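Local coordinates for protein methylmalonyl-CoA epimerase, mitochondrial (Homo sapiens, PDB 3RMU) that interconverts (R)- and (S)-methylmalonyl-CoA in mitochondrial propionyl-CoA metabolism, using a bound metal ion, here cobalt, at residues A67-K72 and G77-C82; F118-P121 and V127-E130; P38-S43 and I109-K114; A21-I26 and T52-L57. All coordinates share one frame; numbering follows the deposited sequence.

Contact 1 of 4, residues A67-K72 and G77-C82. With CO (cobalt (II) ion), chain E.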
# COMPACT_ATOMS: atom_id res chain seq x y z
N ALA A 67 -7.20 8.69 13.72
CA ALA A 67 -7.65 10.10 13.77
C ALA A 67 -6.47 11.06 13.58
O ALA A 67 -6.58 12.07 12.89
CB ALA A 67 -8.40 10.39 15.06
N GLY A 68 -5.33 10.72 14.17
CA GLY A 68 -4.13 11.58 14.08
C GLY A 68 -3.53 11.59 12.69
O GLY A 68 -3.07 12.61 12.20
N PHE A 69 -3.56 10.43 12.03
CA PHE A 69 -3.12 10.35 10.64
C PHE A 69 -3.95 11.27 9.72
O PHE A 69 -3.42 11.89 8.81
CB PHE A 69 -3.18 8.90 10.17
CG PHE A 69 -2.61 8.67 8.81
CD1 PHE A 69 -1.25 8.46 8.64
CD2 PHE A 69 -3.43 8.67 7.71
CE1 PHE A 69 -0.73 8.23 7.38
CE2 PHE A 69 -2.90 8.43 6.44
CZ PHE A 69 -1.55 8.21 6.28
N LEU A 70 -5.25 11.37 10.00
CA LEU A 70 -6.17 12.08 9.11
C LEU A 70 -6.12 13.58 9.32
O LEU A 70 -6.54 14.33 8.45
CB LEU A 70 -7.60 11.57 9.28
CG LEU A 70 -7.90 10.34 8.42
CD1 LEU A 70 -9.18 9.64 8.88
CD2 LEU A 70 -7.98 10.73 6.94
N GLN A 71 -5.60 14.00 10.46
CA GLN A 71 -5.25 15.39 10.69
C GLN A 71 -4.00 15.80 9.88
O GLN A 71 -3.95 16.91 9.35
CB GLN A 71 -5.05 15.65 12.18
CG GLN A 71 -6.34 15.53 12.99
CD GLN A 71 -6.13 15.63 14.50
OE1 GLN A 71 -5.16 16.23 14.97
NE2 GLN A 71 -7.04 15.03 15.27
N LYS A 72 -2.99 14.93 9.81
CA LYS A 72 -1.78 15.20 9.01
C LYS A 72 -2.03 15.10 7.50
O LYS A 72 -1.46 15.87 6.73
CB LYS A 72 -0.61 14.26 9.38
CG LYS A 72 0.57 14.96 10.06
CD LYS A 72 1.89 14.23 9.82
CE LYS A 72 3.02 14.84 10.66
NZ LYS A 72 4.26 14.00 10.67
N GLY A 77 -4.74 8.78 3.11
CA GLY A 77 -3.47 8.21 2.66
C GLY A 77 -3.27 6.76 3.02
O GLY A 77 -3.97 6.21 3.86
N MET A 78 -2.29 6.13 2.38
CA MET A 78 -1.92 4.77 2.69
C MET A 78 -1.44 4.78 4.15
O MET A 78 -0.58 5.58 4.53
CB MET A 78 -0.83 4.26 1.72
CG MET A 78 -1.27 4.35 0.20
SD MET A 78 0.02 4.23 -1.08
CE MET A 78 0.39 2.48 -0.80
N HIS A 79 -2.04 3.93 4.95
CA HIS A 79 -1.79 3.91 6.39
C HIS A 79 -0.90 2.72 6.78
O HIS A 79 0.04 2.89 7.56
CB HIS A 79 -3.10 3.90 7.17
CG HIS A 79 -2.90 3.97 8.65
ND1 HIS A 79 -2.92 2.86 9.46
CD2 HIS A 79 -2.67 5.03 9.46
CE1 HIS A 79 -2.66 3.23 10.70
NE2 HIS A 79 -2.52 4.54 10.73
N HIS A 80 -1.19 1.50 6.31
CA HIS A 80 -0.32 0.35 6.64
C HIS A 80 -0.44 -0.74 5.59
O HIS A 80 -1.37 -0.73 4.79
CB HIS A 80 -0.55 -0.24 8.07
CG HIS A 80 -1.90 -0.87 8.33
ND1 HIS A 80 -2.96 -0.15 8.85
CD2 HIS A 80 -2.33 -2.16 8.23
CE1 HIS A 80 -3.98 -0.97 9.03
NE2 HIS A 80 -3.64 -2.19 8.67
N ILE A 81 0.49 -1.69 5.61
CA ILE A 81 0.33 -2.95 4.87
C ILE A 81 0.23 -4.08 5.87
O ILE A 81 0.86 -4.03 6.94
CB ILE A 81 1.47 -3.16 3.89
CG1 ILE A 81 2.85 -3.10 4.59
CG2 ILE A 81 1.42 -2.07 2.77
CD1 ILE A 81 4.04 -3.51 3.67
N CYS A 82 -0.52 -5.11 5.55
CA CYS A 82 -0.64 -6.21 6.44
C CYS A 82 -0.16 -7.47 5.75
O CYS A 82 -0.68 -7.85 4.70
CB CYS A 82 -2.07 -6.40 6.93
SG CYS A 82 -2.29 -7.89 7.91
CO CO E . -4.84 -3.69 9.04
O HOH W 1 -5.67 -3.15 11.14
O HOH W 2 -6.67 -4.82 10.01
O HOH W 3 -6.70 -2.41 8.46
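Phe-69 and His-79 form a T-shaped aromatic pair. The ring planes stand at 87° and the centroids are 5.1 Å apart. The imidazole brings the edge at CD2 over one face of the phenyl ring, toward its rim, with CD2 of His-79 3.7 Å from CG of Phe-69. The two side chains run past each other in opposite directions. CG of Phe-69 lies opposite the backbone N (chi1 -174°), which carries the ring from the helix to the strand.

The far end of the same ring packs on backbone. CZ of Phe-69 is 3.3 Å from O of Met-78, and CE2 of Phe-69 is 3.6 Å from O of Gly-77. No hydrogen bond joins the two segments.

The strand 77-85 belongs to the metal-bearing sheet of a vicinal oxygen chelate (VOC) domain. It pairs with strand 3-12. His-79 and His-80 both face Ala-10, a classic beta bulge, and the bulge sets the two imidazoles next to each other.

Polar bonding and metal binding take up the rest. ND1 of His-80 donates to ND1 of His-79 over 3.1 Å. The bond is straight, at 179°, and lies in or close to both ring planes. It probably helps hold the rotation of the His-80 ring, with NE2 of His-80 2.0 Å from the cobalt. His-79 is thus a second-shell residue that probably helps position a metal ligand, and Phe-69 packs against that second shell. His-8 and Glu-130 are the other protein ligands, and three waters also bind the metal.

Contact 2 of 4, residues F118-P121 and V127-E130. With CO (cobalt (II) ion), chain E.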
# COMPACT_ATOMS: atom_id res chain seq x y z
N PHE A 118 2.36 -4.84 15.20
CA PHE A 118 2.76 -3.80 14.27
C PHE A 118 4.27 -3.51 14.41
O PHE A 118 4.81 -3.50 15.53
CB PHE A 118 1.93 -2.53 14.49
CG PHE A 118 0.50 -2.63 13.99
CD1 PHE A 118 0.15 -2.15 12.73
CD2 PHE A 118 -0.50 -3.20 14.78
CE1 PHE A 118 -1.18 -2.21 12.26
CE2 PHE A 118 -1.83 -3.30 14.31
CZ PHE A 118 -2.16 -2.80 13.05
N LEU A 119 4.93 -3.31 13.28
CA LEU A 119 6.31 -2.78 13.23
C LEU A 119 6.28 -1.40 12.61
O LEU A 119 5.76 -1.19 11.51
CB LEU A 119 7.21 -3.65 12.34
CG LEU A 119 7.41 -5.14 12.66
CD1 LEU A 119 6.14 -5.80 13.02
CD2 LEU A 119 7.98 -5.83 11.45
N HIS A 120 6.86 -0.44 13.30
CA HIS A 120 6.87 0.93 12.79
C HIS A 120 8.01 1.14 11.78
O HIS A 120 8.83 0.23 11.56
CB HIS A 120 6.86 1.90 13.97
CG HIS A 120 5.62 1.75 14.82
ND1 HIS A 120 5.33 0.59 15.51
CD2 HIS A 120 4.58 2.59 15.04
CE1 HIS A 120 4.18 0.73 16.14
NE2 HIS A 120 3.70 1.93 15.87
N PRO A 121 8.02 2.29 11.10
CA PRO A 121 9.08 2.55 10.11
C PRO A 121 10.45 2.88 10.72
O PRO A 121 11.12 3.78 10.22
CB PRO A 121 8.53 3.76 9.32
CG PRO A 121 7.10 3.95 9.77
CD PRO A 121 7.01 3.36 11.13
N VAL A 127 7.53 1.79 5.81
CA VAL A 127 6.07 1.79 6.05
C VAL A 127 5.66 1.18 7.41
O VAL A 127 6.41 0.37 7.96
CB VAL A 127 5.37 0.96 4.94
CG1 VAL A 127 5.80 -0.49 5.01
CG2 VAL A 127 3.88 1.05 5.06
N LEU A 128 4.46 1.50 7.91
CA LEU A 128 3.87 0.75 9.04
C LEU A 128 3.42 -0.62 8.58
O LEU A 128 2.58 -0.74 7.68
CB LEU A 128 2.72 1.52 9.69
CG LEU A 128 1.92 0.78 10.77
CD1 LEU A 128 2.76 0.53 12.03
CD2 LEU A 128 0.69 1.61 11.17
N VAL A 129 3.98 -1.65 9.19
CA VAL A 129 3.71 -3.02 8.81
C VAL A 129 2.97 -3.75 9.93
O VAL A 129 3.42 -3.77 11.07
CB VAL A 129 4.98 -3.78 8.44
CG1 VAL A 129 4.63 -5.26 8.11
CG2 VAL A 129 5.74 -3.10 7.26
N GLU A 130 1.82 -4.33 9.58
CA GLU A 130 1.02 -5.17 10.51
C GLU A 130 1.33 -6.60 10.09
O GLU A 130 1.34 -6.90 8.90
CB GLU A 130 -0.45 -4.84 10.27
CG GLU A 130 -1.48 -5.71 10.96
CD GLU A 130 -2.94 -5.30 10.66
OE1 GLU A 130 -3.33 -4.58 9.66
OE2 GLU A 130 -3.75 -5.73 11.53
CO CO E . -4.84 -3.69 9.04
O HOH W 1 -5.67 -3.15 11.14
O HOH W 2 -6.67 -4.82 10.01
O HOH W 3 -6.70 -2.41 8.46
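The phenyl ring of Phe-118 has the side chain of Glu-130 over one face. CG of Glu-130 is 4.0 Å from the ring centroid, a CH-pi contact displaced toward the rim. The glutamate chain runs alongside the ring in the same direction. The ring and carboxylate planes are tilted 21° from parallel, and CZ of Phe-118 is 3.5 Å from CD of Glu-130. The imidazole of His-120 has CD1 of Leu-128 centred over one face, 4.1 Å from its centroid. The same methyl group reaches back to CD1 of Phe-118, so one methyl group of Leu-128 touches both rings.

Glu-130 is extended from the backbone to the carboxylate, with chi1 171° and chi2 -180°. This brings OE1 to the cobalt at 1.9 Å. OE2 receives weak hydrogen bonds from water 1 and water 2, both metal ligands.

The backbones form an antiparallel ladder. Leu-119 and Val-129 are a hydrogen-bonded pair, with N of Leu-119 2.7 Å from O of Val-129 and N of Val-129 3.0 Å from O of Leu-119. Phe-118 and Glu-130 are the next, non-hydrogen-bonded pair.

The hairpin of strands 115-119 and 129-133 borders strand 77-85, where Leu-128 and Glu-130 bond to the backbone of Ile-81. Its other sheet face, with Leu-119 and Val-129, packs on Leu-27 and Tyr-23 of the second subunit.

Contact 3 of 4, residues P38-S43 and I109-K114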
# COMPACT_ATOMS: atom_id res chain seq x y z
N PRO A 38 -16.21 -1.14 16.29
CA PRO A 38 -16.06 -0.24 17.43
C PRO A 38 -14.87 -0.58 18.33
O PRO A 38 -14.24 0.34 18.87
CB PRO A 38 -17.37 -0.41 18.20
CG PRO A 38 -18.31 -0.95 17.25
CD PRO A 38 -17.54 -1.78 16.31
N GLU A 39 -14.58 -1.87 18.50
CA GLU A 39 -13.44 -2.31 19.32
C GLU A 39 -12.11 -1.76 18.80
O GLU A 39 -11.16 -1.59 19.58
CB GLU A 39 -13.34 -3.84 19.32
CG GLU A 39 -14.43 -4.56 20.08
CD GLU A 39 -14.08 -6.02 20.34
OE1 GLU A 39 -13.29 -6.30 21.28
OE2 GLU A 39 -14.56 -6.89 19.59
N HIS A 40 -12.04 -1.51 17.49
CA HIS A 40 -10.80 -1.06 16.83
C HIS A 40 -10.83 0.41 16.47
O HIS A 40 -9.86 0.95 15.90
CB HIS A 40 -10.55 -1.96 15.63
CG HIS A 40 -10.57 -3.40 16.01
ND1 HIS A 40 -9.48 -4.03 16.57
CD2 HIS A 40 -11.58 -4.31 16.03
CE1 HIS A 40 -9.80 -5.27 16.87
NE2 HIS A 40 -11.07 -5.47 16.56
N GLY A 41 -11.94 1.07 16.80
CA GLY A 41 -12.09 2.51 16.60
C GLY A 41 -12.10 2.97 15.16
O GLY A 41 -11.74 4.11 14.87
N VAL A 42 -12.51 2.09 14.23
CA VAL A 42 -12.63 2.48 12.85
C VAL A 42 -13.86 1.84 12.24
O VAL A 42 -14.43 0.89 12.81
CB VAL A 42 -11.41 2.06 12.01
CG1 VAL A 42 -10.12 2.75 12.50
CG2 VAL A 42 -11.26 0.54 12.02
N SER A 43 -14.27 2.40 11.12
CA SER A 43 -15.20 1.75 10.16
C SER A 43 -14.39 1.32 8.93
O SER A 43 -13.47 1.99 8.52
CB SER A 43 -16.32 2.72 9.75
OG SER A 43 -17.22 2.99 10.84
N ILE A 109 -5.59 -8.73 19.46
CA ILE A 109 -6.47 -9.32 18.47
C ILE A 109 -6.91 -8.18 17.54
O ILE A 109 -7.43 -7.18 18.02
CB ILE A 109 -7.70 -9.99 19.09
CG1 ILE A 109 -7.27 -11.05 20.11
CG2 ILE A 109 -8.54 -10.65 18.01
CD1 ILE A 109 -6.45 -12.17 19.53
N GLY A 110 -6.63 -8.32 16.24
CA GLY A 110 -7.05 -7.34 15.22
C GLY A 110 -8.48 -7.54 14.71
O GLY A 110 -9.20 -8.42 15.19
N ALA A 111 -8.88 -6.75 13.70
CA ALA A 111 -10.30 -6.73 13.27
C ALA A 111 -10.77 -8.04 12.65
O ALA A 111 -11.98 -8.32 12.60
CB ALA A 111 -10.56 -5.61 12.32
N HIS A 112 -9.81 -8.86 12.20
CA HIS A 112 -10.15 -10.14 11.58
C HIS A 112 -10.33 -11.25 12.62
O HIS A 112 -10.61 -12.41 12.27
CB HIS A 112 -9.09 -10.53 10.55
CG HIS A 112 -8.78 -9.45 9.55
ND1 HIS A 112 -7.55 -9.35 8.93
CD2 HIS A 112 -9.52 -8.41 9.09
CE1 HIS A 112 -7.55 -8.32 8.11
NE2 HIS A 112 -8.73 -7.72 8.20
N GLY A 113 -10.18 -10.90 13.89
CA GLY A 113 -10.30 -11.87 14.98
C GLY A 113 -9.03 -12.68 15.17
O GLY A 113 -9.05 -13.68 15.89
N LYS A 114 -7.92 -12.25 14.54
CA LYS A 114 -6.63 -12.97 14.59
C LYS A 114 -5.59 -12.15 15.35
O LYS A 114 -5.67 -10.93 15.37
CB LYS A 114 -6.12 -13.21 13.18
CG LYS A 114 -6.96 -14.20 12.36
CD LYS A 114 -6.47 -15.62 12.59
CE LYS A 114 -7.28 -16.62 11.79
NZ LYS A 114 -7.34 -16.23 10.35
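The segment 109-114 makes a type I beta turn from Gly-110 to Gly-113, and His-40 of 38-43 leans on its first half. N of Gly-113 is 3.0 Å from O of Gly-110, and N of Gly-110 is 2.9 Å from O of Lys-114; both are hydrogen bonds. In 38-43, Gly-41 and Val-42 both face Leu-37, a G1 beta bulge, in the turn between strands 30-37 and 42-48. The contact therefore brings together two loops from distant parts of the VOC domain: this turn and the one between strands 108-109 and 115-119. The closest CA atoms, those of His-40 and Ala-111, are 6.7 Å apart.

His-40 supplies the side chain that crosses. CG lies opposite the carbonyl carbon (chi1 -52°), and the ring reaches the other loop. CA of Ala-111 sits over one face toward the rim, 3.9 Å from the ring centroid, a CH-pi contact. CB of Ala-111 is 4.1 Å from CD2 of His-40. No hydrogen bond links the segments.

His-112 on the same turn points the other way. Its ring nitrogens bond to Glu-55 and Glu-132, and the ring meets that of the metal ligand His-8, so the turn borders the cobalt site. At the edge of the His-40 ring, near its plane, CE1 of His-40 lies 3.3 Å from O of Ile-109.

Contact 4 of 4, residues A21-I26 and T52-L57. With EDO (1,2-ethanediol), chain H.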
# COMPACT_ATOMS: atom_id res chain seq x y z
N ALA A 21 -17.53 4.50 -2.93
CA ALA A 21 -18.23 4.74 -4.17
C ALA A 21 -17.28 5.04 -5.31
O ALA A 21 -17.59 4.74 -6.45
CB ALA A 21 -19.27 5.91 -3.98
N PHE A 22 -16.12 5.64 -5.04
CA PHE A 22 -15.13 5.83 -6.09
C PHE A 22 -14.65 4.47 -6.62
O PHE A 22 -14.68 4.21 -7.83
CB PHE A 22 -13.96 6.65 -5.57
CG PHE A 22 -12.86 6.83 -6.55
CD1 PHE A 22 -12.90 7.86 -7.48
CD2 PHE A 22 -11.75 5.99 -6.52
CE1 PHE A 22 -11.86 8.02 -8.37
CE2 PHE A 22 -10.73 6.15 -7.41
CZ PHE A 22 -10.79 7.15 -8.35
N TYR A 23 -14.21 3.61 -5.71
CA TYR A 23 -13.71 2.30 -6.13
C TYR A 23 -14.79 1.53 -6.85
O TYR A 23 -14.52 0.95 -7.91
CB TYR A 23 -13.09 1.52 -4.96
CG TYR A 23 -11.76 2.11 -4.62
CD1 TYR A 23 -11.63 3.06 -3.63
CD2 TYR A 23 -10.61 1.74 -5.33
CE1 TYR A 23 -10.42 3.63 -3.34
CE2 TYR A 23 -9.39 2.31 -5.03
CZ TYR A 23 -9.31 3.26 -4.04
OH TYR A 23 -8.11 3.86 -3.73
N LYS A 24 -16.01 1.55 -6.32
CA LYS A 24 -17.11 0.81 -6.91
C LYS A 24 -17.55 1.37 -8.26
O LYS A 24 -17.60 0.65 -9.25
CB LYS A 24 -18.28 0.75 -5.95
CG LYS A 24 -19.45 -0.11 -6.36
CD LYS A 24 -20.63 0.17 -5.42
CE LYS A 24 -21.88 -0.56 -5.81
NZ LYS A 24 -22.99 -0.28 -4.82
N ASN A 25 -17.90 2.65 -8.29
CA ASN A 25 -18.61 3.20 -9.43
C ASN A 25 -17.73 3.96 -10.44
O ASN A 25 -18.12 4.11 -11.57
CB ASN A 25 -19.78 4.05 -8.95
CG ASN A 25 -20.88 3.20 -8.34
OD1 ASN A 25 -21.04 2.04 -8.71
ND2 ASN A 25 -21.64 3.78 -7.42
N ILE A 26 -16.56 4.42 -10.02
CA ILE A 26 -15.58 4.96 -10.96
C ILE A 26 -14.65 3.85 -11.47
O ILE A 26 -14.58 3.64 -12.68
CB ILE A 26 -14.76 6.13 -10.35
CG1 ILE A 26 -15.69 7.27 -9.98
CG2 ILE A 26 -13.72 6.65 -11.39
CD1 ILE A 26 -16.67 7.67 -11.07
N THR A 52 -5.83 -9.76 -3.23
CA THR A 52 -5.69 -9.12 -1.94
C THR A 52 -6.84 -8.12 -1.79
O THR A 52 -7.66 -7.95 -2.72
CB THR A 52 -4.32 -8.41 -1.82
OG1 THR A 52 -4.08 -8.06 -0.45
CG2 THR A 52 -4.24 -7.15 -2.73
N LYS A 53 -6.89 -7.45 -0.66
CA LYS A 53 -7.86 -6.41 -0.43
C LYS A 53 -7.26 -5.11 -0.02
O LYS A 53 -6.17 -5.06 0.55
CB LYS A 53 -8.78 -6.83 0.71
CG LYS A 53 -9.47 -8.05 0.41
CD LYS A 53 -10.46 -8.48 1.42
CE LYS A 53 -11.51 -9.28 0.74
NZ LYS A 53 -11.56 -10.59 1.38
N MET A 54 -8.01 -4.05 -0.32
CA MET A 54 -7.74 -2.74 0.23
C MET A 54 -8.75 -2.57 1.35
O MET A 54 -9.92 -2.89 1.18
CB MET A 54 -7.94 -1.63 -0.81
CG MET A 54 -7.13 -1.74 -2.07
SD MET A 54 -7.55 -0.47 -3.29
CE MET A 54 -7.09 1.04 -2.44
N GLU A 55 -8.31 -2.08 2.49
CA GLU A 55 -9.23 -1.80 3.61
C GLU A 55 -9.27 -0.30 3.67
O GLU A 55 -8.25 0.34 3.99
CB GLU A 55 -8.77 -2.38 4.93
CG GLU A 55 -8.74 -3.95 4.90
CD GLU A 55 -8.62 -4.62 6.26
OE1 GLU A 55 -8.57 -3.90 7.29
OE2 GLU A 55 -8.58 -5.89 6.26
N LEU A 56 -10.42 0.27 3.31
CA LEU A 56 -10.62 1.71 3.44
C LEU A 56 -11.14 2.00 4.86
O LEU A 56 -12.14 1.44 5.30
CB LEU A 56 -11.63 2.21 2.38
CG LEU A 56 -11.43 1.84 0.91
CD1 LEU A 56 -12.62 2.31 0.05
CD2 LEU A 56 -10.13 2.43 0.41
N LEU A 57 -10.49 2.92 5.57
CA LEU A 57 -10.70 3.06 7.00
C LEU A 57 -11.08 4.49 7.30
O LEU A 57 -10.50 5.39 6.71
CB LEU A 57 -9.40 2.77 7.76
CG LEU A 57 -8.84 1.35 7.62
CD1 LEU A 57 -7.51 1.23 8.42
CD2 LEU A 57 -9.87 0.35 8.10
C1 EDO H . -21.20 0.63 -1.20
O1 EDO H . -21.73 -0.56 -1.80
C2 EDO H . -20.10 0.18 -0.25
O2 EDO H . -19.76 1.12 0.77
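Helix 16-26 packs against strand 53-59 of the VOC sheet through Tyr-23, and the core of the contact is a Met-aromatic pair. Met-54 was modelled in two conformers, and this geometry holds for one of them. In it, SD of Met-54 is 4.5 Å from the centroid of the Tyr-23 ring, oblique, 38° off the ring normal. The two side chains cross at about a right angle. The methyl group makes the closest approach: CE of Met-54 is 3.3 Å from OH and 3.5 Å from CZ of Tyr-23. In this conformer the chain bends at chi3 (63°), which turns its methyl group to the phenol end of the ring.

Leu-56 approaches obliquely from the same side of the ring plane, further along the ring at CD1 and CE1. CD1 of Leu-56 is 3.9 Å from CD1 of Tyr-23, and CD2 of Leu-56 is 3.9 Å from CE1 of Tyr-23. Met-54 and Leu-56, two positions apart on the strand, thus meet one side of the ring; CD2 of Phe-22 sits over the centre of its other face. All these side chains are buried, and the tyrosine hydroxyl is hydrogen-bonded to O of Gly-125 of the second subunit.

The helix includes a wider pi-type turn at 22-26. NZ of Lys-24 donates to an ethanediol, probably from the crystallisation liquor.

Around the contact, Met-54 and Leu-56 also pack on Ile-11 of strand 3-12 and Val-47 of strand 42-48, the two neighbours of strand 53-59. Tyr-23 touches Val-127 of the second subunit, and Met-54 touches its Ile-81.

In the fold
From the N terminus, 21-26 comes first, and contact 4 closes the loop back to it at 52-57, joining helix 16-26 to the sheet. Inside that loop lies 38-43, whose partner 109-114 comes much later, so contacts 3 and 4 cross. Contact 1 follows contact 4 and is nested inside the long loop closed by contact 3. Contact 2 is last, a hairpin beginning shortly after contact 3 closes. Contacts 1 and 2 meet on neighbouring strands 77-85 and 129-133 and share the cobalt. Contacts 3 and 4 also touch, on the neighbouring strands 42-48 and 53-59. Contacts 1, 2 and 4 also reach the second subunit.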